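PDB 4WN9: nitrogenase molybdenum-iron protein alpha chain from Clostridium pasteurianum, which carries the iron-molybdenum cofactor in the molybdenum-iron component of nitrogenase, which reduces dinitrogen to ammonium at the expense of ATP and electrons. Local coordinates for residues G83-K88 with Y214-D219; V178-G183 with G364-H369; K335-Y340 with M458-I463. All coordinates share one frame; numbering follows the deposited sequence.

Contacts 1 and 2 both touch the iron-sulfur-molybdenum cluster, and their centres lie about 20 Å apart with no atoms touching (nearest about 9 Å). R85, Y214 and I216 of contact 1 meet sulfurs S3B, S2A and S5A, whereas F367 and E366 of contact 2 approach S2B and S1B. Contact 3 serves the homocitrate, whose O3 accepts from I463 N; R85 and Q180 bring contacts 1 and 2 to the same ligand. Contacts 2 and 3 join directly: strands 359-365 and 336-341 are neighbours in one sheet, G364 N lies 3.1 Å from L339 O, a probable hydrogen bond, and Y340 packs on 364-366.

Contact 1: G83-K88 with Y214-D219; sequences GGRRFK and YNIGGD. With ICS (iron-sulfur-molybdenum cluster with interstitial carbon), chain F.
Two loops without regular strand or helix, 83-88 and 214-219, are joined by a single beta bridge between F87 and I216; R85, Y214 and I216, in or next to the bridge, reach the cluster. On one side of the bridge G217 N donates to R86 O (3.1 Å), tilted 27° from the carbonyl plane. On the other, K88 N donates to N215 O at 2.8 Å. The amide of N215 adds a third link: ND2 gives a proton to K88 O (2.9 Å), which lies in the amide plane, while the donor stands well above the plane of that carbonyl. N215 OD1 accepts from A220 N, so both ends of the amide are used and its rotation is fixed.

R85 swings its extended chain past I216 towards the cluster, CG turned anti to the backbone N (chi1 -179°). The I216 CD1 methyl lies over one face of the guanidinium, off-centre towards the rim, and NE comes to 3.4 Å from ICS S3B. The Y214 ring carries CE2 to 3.2 Å from ICS S2A, while its hydroxyl is hydrogen-bonded to S263. I216 CG1 approaches ICS S5A at 3.8 Å.

R86 bends at chi3 (53°), laying its guanidinium against G217, whose N sits over one face. At its edge a water accepts from R86 NH1 (2.8 Å). NH1 also forms a salt bridge with E455 of the beta chain, and K88 NZ is hydrogen-bonded to E452 O of that chain. The chemistry thus divides along the loop: one arginine brings positive charge beside the cluster sulfurs and homocitrate, where it would probably help to balance their negative charge, and the next turns its charge to the subunit interface.

Contact 2: V178-G183 with G364-H369; sequences VSQSAG and GFEFAH. With ICS (iron-sulfur-molybdenum cluster with interstitial carbon), chain F.
The F367 ring has Q180 CB over one face, 4.3 Å above the plane and displaced towards the rim, while the imidazole of H369 is met at its edge by S181. F367 CZ comes to 3.2 Å from ICS S2B. The Q180 amide crosses beside the ring with its plane 57° from that of the phenyl, and OE1 lies 3.6 Å from F367 CD2. A chi2 of 92° bends the glutamine chain and brings NE2 towards E366 OE2, to which it makes a weak hydrogen bond (3.3 Å). The stronger polar partners of Q180 are G50 N, which donates to OE1, and homocitrate O1, which accepts from NE2; together they fix the amide's orientation.

S181 OG and H369 NE2 share a short hydrogen bond of 2.7 Å. Beside them S179 OG accepts from S181 N (3.1 Å), a capping bond at the start of helix 180-194, and also meets a bridging water that donates to F367 O (2.7 Å). F367 CB rests on the S179 side chain at the same point.

Here a capped helix N-terminus faces the loop leaving the C-terminal end of strand 359-365. The two build one wall of the buried cofactor site, with the phenyl against the cluster and the glutamine amide on homocitrate.

Contact 3: K335-Y340 with M458-I463; sequences KTACLY and MFFAGI. With HCA (3-hydroxy-3-carboxy-adipic acid), chain E.
C338 and F459 meet on one face of the sheet, with the cysteine CB over the phenyl ring 3.4 Å from its centroid, a CH-pi contact set slightly towards the rim. The F459 ring owes this position to a CG anti to the backbone N (chi1 -161°), which folds the phenyl back across the neighbouring strand. The thiol sulfur lies farther out, oblique to the ring at 4.4 Å from the centroid, and Y340 CB approaches the ring edge. V450 of helix 444-454 packs against both C338 and F459.

On the opposite face, A337 CB touches both M458 and F460. M458 takes the less common first torsion, CG between the backbone N and carbonyl carbon (chi1 73°), which sets CG 3.5 Å from A337 CB; a bend at chi3 then carries CE to 3.6 Å from K335 CB. F460 presents its ring edge to A337 CB and runs alongside L339, both side chains pointing the same way, with CD2 4.1 Å from L339 CG. Helix 490-505 covers this face through F497 and L501.

The backbones run nearly parallel, in register from A337 opposite M458 to L339 opposite F460. C338 uses both its N-H and its C=O towards strand 458-460, N donating to M458 O and O accepting from F460 N (2.8 Å), and Y340 N continues the ladder to F460 O in a nearly straight bond (175°). Beyond the strand, I463 N donates to homocitrate O3 (2.9 Å).

Parallel strands sandwiched between helices, with a ligand held by the loop at their C-terminal ends, are the hallmark of a Rossmann-like alpha/beta domain; here that loop supplies G462 and I463 to the homocitrate pocket.

Contact 1: G83-K88 with Y214-D219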
# COMPACT_ATOMS: atom_id res chain seq x y z
N GLY A 83 -11.67 20.89 6.09
CA GLY A 83 -12.09 19.93 5.07
C GLY A 83 -13.14 18.91 5.48
O GLY A 83 -13.57 18.09 4.65
N GLY A 84 -13.57 18.96 6.73
CA GLY A 84 -14.59 18.08 7.23
C GLY A 84 -15.97 18.31 6.62
O GLY A 84 -16.74 17.34 6.46
N ARG A 85 -16.30 19.57 6.34
CA ARG A 85 -17.53 19.91 5.65
C ARG A 85 -17.17 20.05 4.16
O ARG A 85 -16.30 20.86 3.77
CB ARG A 85 -18.13 21.20 6.22
CG ARG A 85 -19.44 21.61 5.56
CD ARG A 85 -20.19 22.64 6.38
NE ARG A 85 -21.34 23.23 5.66
CZ ARG A 85 -21.30 24.37 4.97
NH1 ARG A 85 -22.40 24.82 4.39
NH2 ARG A 85 -20.17 25.06 4.84
N ARG A 86 -17.84 19.27 3.32
CA ARG A 86 -17.39 19.06 1.93
C ARG A 86 -17.98 20.02 0.87
O ARG A 86 -18.42 19.58 -0.21
CB ARG A 86 -17.69 17.62 1.53
CG ARG A 86 -17.13 16.57 2.46
CD ARG A 86 -17.57 15.18 2.04
NE ARG A 86 -17.25 14.95 0.64
CZ ARG A 86 -18.15 14.72 -0.32
NH1 ARG A 86 -17.75 14.55 -1.57
NH2 ARG A 86 -19.45 14.65 -0.02
N PHE A 87 -17.96 21.32 1.17
CA PHE A 87 -18.35 22.31 0.16
C PHE A 87 -17.29 22.29 -0.94
O PHE A 87 -16.11 22.38 -0.66
CB PHE A 87 -18.54 23.74 0.73
CG PHE A 87 -17.46 24.21 1.69
CD1 PHE A 87 -16.30 24.82 1.21
CD2 PHE A 87 -17.63 24.08 3.06
CE1 PHE A 87 -15.32 25.27 2.08
CE2 PHE A 87 -16.66 24.52 3.94
CZ PHE A 87 -15.50 25.12 3.46
N LYS A 88 -17.74 22.15 -2.18
CA LYS A 88 -16.81 22.09 -3.30
C LYS A 88 -16.57 23.46 -3.92
O LYS A 88 -17.48 24.28 -4.06
CB LYS A 88 -17.32 21.09 -4.33
CG LYS A 88 -17.41 19.67 -3.76
CD LYS A 88 -16.22 19.40 -2.85
CE LYS A 88 -15.84 17.93 -2.77
NZ LYS A 88 -14.39 17.81 -2.48
N TYR A 214 -24.71 25.03 -0.29
CA TYR A 214 -23.28 25.14 -0.01
C TYR A 214 -22.41 24.21 -0.82
O TYR A 214 -21.20 24.09 -0.57
CB TYR A 214 -23.10 24.95 1.49
CG TYR A 214 -23.99 25.91 2.23
CD1 TYR A 214 -23.62 27.23 2.39
CD2 TYR A 214 -25.23 25.52 2.72
CE1 TYR A 214 -24.43 28.13 3.06
CE2 TYR A 214 -26.05 26.41 3.38
CZ TYR A 214 -25.64 27.73 3.54
OH TYR A 214 -26.42 28.65 4.21
N ASN A 215 -23.03 23.59 -1.81
CA ASN A 215 -22.33 22.76 -2.80
C ASN A 215 -21.59 21.59 -2.16
O ASN A 215 -20.43 21.32 -2.52
CB ASN A 215 -21.36 23.59 -3.63
CG ASN A 215 -20.98 22.88 -4.91
OD1 ASN A 215 -21.77 22.12 -5.45
ND2 ASN A 215 -19.77 23.09 -5.38
N ILE A 216 -22.27 20.91 -1.24
CA ILE A 216 -21.72 19.74 -0.56
C ILE A 216 -21.70 18.61 -1.60
O ILE A 216 -22.73 18.30 -2.23
CB ILE A 216 -22.55 19.37 0.69
CG1 ILE A 216 -22.73 20.58 1.62
CG2 ILE A 216 -21.97 18.20 1.46
CD1 ILE A 216 -21.45 21.25 2.11
N GLY A 217 -20.53 18.04 -1.81
CA GLY A 217 -20.36 16.96 -2.76
C GLY A 217 -20.85 17.33 -4.15
O GLY A 217 -21.21 16.45 -4.92
N GLY A 218 -20.85 18.62 -4.48
CA GLY A 218 -21.15 19.06 -5.83
C GLY A 218 -22.62 19.25 -6.11
O GLY A 218 -23.02 19.36 -7.28
N ASP A 219 -23.43 19.29 -5.05
CA ASP A 219 -24.88 19.46 -5.18
C ASP A 219 -25.26 20.65 -6.07
O ASP A 219 -26.16 20.55 -6.90
CB ASP A 219 -25.52 19.69 -3.81
CG ASP A 219 -25.74 18.41 -3.05
OD1 ASP A 219 -25.45 17.31 -3.56
OD2 ASP A 219 -26.23 18.51 -1.92
FE1 ICS F . -28.68 24.32 6.16
MO1 ICS F . -24.16 19.65 8.63
FE2 ICS F . -26.93 23.81 8.09
FE3 ICS F . -26.43 23.00 5.59
FE4 ICS F . -28.38 21.86 6.98
FE5 ICS F . -26.70 20.16 7.91
FE6 ICS F . -25.23 22.07 8.98
FE7 ICS F . -24.76 21.26 6.57
CX ICS F . -26.46 22.01 7.35
S1A ICS F . -29.18 23.60 8.25
S1B ICS F . -25.93 20.23 10.03
S2A ICS F . -26.59 25.16 6.31
S2B ICS F . -25.65 24.01 9.90
S3A ICS F . -28.89 19.80 7.50
S3B ICS F . -23.21 21.77 8.12
S4A ICS F . -28.49 22.47 4.80
S4B ICS F . -25.23 19.07 6.63
S5A ICS F . -24.63 22.18 4.55
O HOH W 1 -18.59 14.40 -4.27

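Contact 2: V178-G183 with G364-H369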
# COMPACT_ATOMS: atom_id res chain seq x y z
N VAL A 178 -27.50 28.78 21.20
CA VAL A 178 -27.56 27.45 21.79
C VAL A 178 -27.03 26.38 20.84
O VAL A 178 -27.05 25.21 21.18
CB VAL A 178 -29.01 27.06 22.16
CG1 VAL A 178 -29.53 27.94 23.27
CG2 VAL A 178 -29.92 27.16 20.93
N SER A 179 -26.53 26.78 19.68
CA SER A 179 -26.29 25.88 18.56
C SER A 179 -25.67 26.63 17.39
O SER A 179 -25.42 27.84 17.47
CB SER A 179 -27.63 25.26 18.09
OG SER A 179 -28.47 26.27 17.54
N GLN A 180 -25.42 25.91 16.30
CA GLN A 180 -24.93 26.51 15.07
C GLN A 180 -25.86 27.59 14.57
O GLN A 180 -25.47 28.42 13.73
CB GLN A 180 -24.82 25.47 13.93
CG GLN A 180 -23.82 24.37 14.18
CD GLN A 180 -24.44 23.16 14.85
OE1 GLN A 180 -25.09 23.28 15.89
NE2 GLN A 180 -24.26 21.99 14.24
N SER A 181 -27.11 27.57 15.03
CA SER A 181 -28.12 28.48 14.49
C SER A 181 -27.71 29.96 14.59
O SER A 181 -27.82 30.70 13.62
CB SER A 181 -29.46 28.29 15.20
OG SER A 181 -30.39 29.15 14.60
N ALA A 182 -27.27 30.36 15.78
CA ALA A 182 -26.88 31.73 16.05
C ALA A 182 -25.79 32.18 15.10
O ALA A 182 -25.76 33.33 14.70
CB ALA A 182 -26.41 31.87 17.50
N GLY A 183 -24.88 31.27 14.73
CA GLY A 183 -23.86 31.58 13.75
C GLY A 183 -24.41 31.84 12.37
O GLY A 183 -23.88 32.67 11.65
N GLY A 364 -36.20 14.54 12.99
CA GLY A 364 -35.88 15.62 13.90
C GLY A 364 -34.85 16.55 13.33
O GLY A 364 -34.18 16.22 12.35
N PHE A 365 -34.73 17.73 13.95
CA PHE A 365 -33.65 18.66 13.64
C PHE A 365 -32.75 18.84 14.88
O PHE A 365 -33.22 18.78 16.03
CB PHE A 365 -34.19 20.02 13.20
CG PHE A 365 -34.85 20.02 11.83
CD1 PHE A 365 -34.13 19.69 10.69
CD2 PHE A 365 -36.17 20.40 11.69
CE1 PHE A 365 -34.73 19.71 9.44
CE2 PHE A 365 -36.77 20.42 10.44
CZ PHE A 365 -36.05 20.07 9.31
N GLU A 366 -31.45 19.03 14.65
CA GLU A 366 -30.51 19.38 15.72
C GLU A 366 -30.83 20.73 16.34
O GLU A 366 -30.84 20.88 17.56
CB GLU A 366 -29.10 19.55 15.19
CG GLU A 366 -28.30 18.30 14.93
CD GLU A 366 -26.93 18.65 14.39
OE1 GLU A 366 -26.63 18.21 13.27
OE2 GLU A 366 -26.18 19.39 15.06
N PHE A 367 -30.99 21.73 15.47
CA PHE A 367 -30.95 23.14 15.86
C PHE A 367 -31.96 24.03 15.13
O PHE A 367 -31.90 25.26 15.24
CB PHE A 367 -29.54 23.70 15.62
CG PHE A 367 -29.02 23.45 14.24
CD1 PHE A 367 -29.52 24.13 13.16
CD2 PHE A 367 -28.02 22.52 14.03
CE1 PHE A 367 -29.05 23.89 11.88
CE2 PHE A 367 -27.52 22.29 12.77
CZ PHE A 367 -28.04 22.98 11.69
N ALA A 368 -32.91 23.42 14.41
CA ALA A 368 -33.94 24.18 13.72
C ALA A 368 -34.89 24.85 14.73
O ALA A 368 -34.87 24.55 15.92
CB ALA A 368 -34.72 23.29 12.77
N HIS A 369 -35.69 25.78 14.23
CA HIS A 369 -36.61 26.53 15.09
C HIS A 369 -38.04 26.03 14.88
O HIS A 369 -38.30 25.20 14.00
CB HIS A 369 -36.53 28.02 14.74
CG HIS A 369 -35.16 28.60 14.88
ND1 HIS A 369 -34.93 29.96 14.84
CD2 HIS A 369 -33.96 28.02 15.10
CE1 HIS A 369 -33.64 30.19 14.97
NE2 HIS A 369 -33.02 29.03 15.13
FE1 ICS F . -28.68 24.32 6.16
MO1 ICS F . -24.16 19.65 8.63
FE2 ICS F . -26.93 23.81 8.09
FE3 ICS F . -26.43 23.00 5.59
FE4 ICS F . -28.38 21.86 6.98
FE5 ICS F . -26.70 20.16 7.91
FE6 ICS F . -25.23 22.07 8.98
FE7 ICS F . -24.76 21.26 6.57
CX ICS F . -26.46 22.01 7.35
S1A ICS F . -29.18 23.60 8.25
S1B ICS F . -25.93 20.23 10.03
S2A ICS F . -26.59 25.16 6.31
S2B ICS F . -25.65 24.01 9.90
S3A ICS F . -28.89 19.80 7.50
S3B ICS F . -23.21 21.77 8.12
S4A ICS F . -28.49 22.47 4.80
S4B ICS F . -25.23 19.07 6.63
S5A ICS F . -24.63 22.18 4.55
O HOH W 2 -31.01 26.16 17.67

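Contact 3: K335-Y340 with M458-I463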
# COMPACT_ATOMS: atom_id res chain seq x y z
N LYS A 335 -39.28 -0.64 3.10
CA LYS A 335 -38.24 -0.39 4.11
C LYS A 335 -38.63 0.81 4.97
O LYS A 335 -39.33 1.71 4.52
CB LYS A 335 -36.88 -0.13 3.47
CG LYS A 335 -36.35 -1.22 2.55
CD LYS A 335 -35.78 -2.38 3.33
CE LYS A 335 -35.22 -3.42 2.37
NZ LYS A 335 -34.88 -4.67 3.11
N THR A 336 -38.16 0.81 6.21
CA THR A 336 -38.42 1.91 7.12
C THR A 336 -37.15 2.68 7.45
O THR A 336 -36.04 2.10 7.50
CB THR A 336 -39.03 1.40 8.43
OG1 THR A 336 -38.06 0.62 9.14
CG2 THR A 336 -40.30 0.56 8.15
N ALA A 337 -37.34 3.97 7.73
CA ALA A 337 -36.25 4.93 7.94
C ALA A 337 -36.51 5.89 9.10
O ALA A 337 -37.65 6.24 9.39
CB ALA A 337 -36.03 5.75 6.68
N CYS A 338 -35.42 6.31 9.74
CA CYS A 338 -35.40 7.51 10.56
C CYS A 338 -34.38 8.51 10.02
O CYS A 338 -33.35 8.12 9.45
CB CYS A 338 -35.00 7.17 11.99
SG CYS A 338 -35.91 5.79 12.69
N LEU A 339 -34.69 9.80 10.21
CA LEU A 339 -33.82 10.89 9.76
C LEU A 339 -33.55 11.88 10.88
O LEU A 339 -34.48 12.55 11.38
CB LEU A 339 -34.46 11.67 8.62
CG LEU A 339 -34.87 10.90 7.37
CD1 LEU A 339 -36.28 10.37 7.52
CD2 LEU A 339 -34.75 11.82 6.17
N TYR A 340 -32.28 12.02 11.26
CA TYR A 340 -31.88 13.13 12.13
C TYR A 340 -30.75 13.87 11.47
O TYR A 340 -29.61 13.43 11.54
CB TYR A 340 -31.42 12.62 13.49
CG TYR A 340 -31.14 13.71 14.49
CD1 TYR A 340 -32.14 14.61 14.86
CD2 TYR A 340 -29.88 13.85 15.08
CE1 TYR A 340 -31.90 15.63 15.77
CE2 TYR A 340 -29.63 14.85 16.00
CZ TYR A 340 -30.63 15.73 16.36
OH TYR A 340 -30.38 16.73 17.28
N MET A 458 -33.08 1.66 8.29
CA MET A 458 -32.03 2.62 8.00
C MET A 458 -32.20 3.89 8.83
O MET A 458 -33.31 4.30 9.13
CB MET A 458 -32.01 2.93 6.49
CG MET A 458 -33.15 3.79 6.00
SD MET A 458 -33.38 3.67 4.21
CE MET A 458 -34.08 2.02 4.17
N PHE A 459 -31.08 4.50 9.21
CA PHE A 459 -31.15 5.66 10.06
C PHE A 459 -30.13 6.68 9.56
O PHE A 459 -28.91 6.52 9.74
CB PHE A 459 -30.91 5.27 11.52
CG PHE A 459 -31.41 6.30 12.50
CD1 PHE A 459 -31.00 7.63 12.40
CD2 PHE A 459 -32.28 5.95 13.52
CE1 PHE A 459 -31.46 8.59 13.29
CE2 PHE A 459 -32.74 6.90 14.42
CZ PHE A 459 -32.34 8.22 14.31
N PHE A 460 -30.64 7.72 8.92
CA PHE A 460 -29.79 8.75 8.38
C PHE A 460 -29.41 9.75 9.47
O PHE A 460 -30.25 10.21 10.25
CB PHE A 460 -30.50 9.46 7.24
CG PHE A 460 -30.89 8.54 6.12
CD1 PHE A 460 -29.96 8.13 5.19
CD2 PHE A 460 -32.19 8.09 6.01
CE1 PHE A 460 -30.31 7.27 4.17
CE2 PHE A 460 -32.56 7.24 4.98
CZ PHE A 460 -31.62 6.84 4.06
N ALA A 461 -28.13 10.07 9.56
CA ALA A 461 -27.74 11.12 10.47
C ALA A 461 -26.35 11.59 10.11
O ALA A 461 -26.10 11.90 8.92
CB ALA A 461 -27.84 10.63 11.91
N GLY A 462 -25.46 11.62 11.09
CA GLY A 462 -24.12 12.19 10.88
C GLY A 462 -23.02 11.23 11.30
O GLY A 462 -23.24 10.02 11.50
N ILE A 463 -21.82 11.77 11.44
CA ILE A 463 -20.64 10.94 11.67
C ILE A 463 -20.60 10.40 13.10
O ILE A 463 -20.11 9.29 13.32
CB ILE A 463 -19.35 11.69 11.30
CG1 ILE A 463 -18.13 10.75 11.37
CG2 ILE A 463 -19.17 12.94 12.14
CD1 ILE A 463 -18.08 9.73 10.25
C1 HCA E . -21.05 21.11 11.84
C2 HCA E . -20.76 20.56 10.45
C3 HCA E . -21.56 19.29 10.16
C4 HCA E . -21.13 18.08 10.99
C5 HCA E . -21.67 16.81 10.31
C6 HCA E . -21.63 15.50 11.06
C7 HCA E . -21.32 18.95 8.71
O1 HCA E . -22.23 21.23 12.19
O2 HCA E . -20.09 21.43 12.57
O3 HCA E . -21.47 14.47 10.34
O4 HCA E . -21.80 15.42 12.30
O5 HCA E . -22.30 18.85 7.94
O6 HCA E . -20.14 18.76 8.32
O7 HCA E . -22.95 19.52 10.41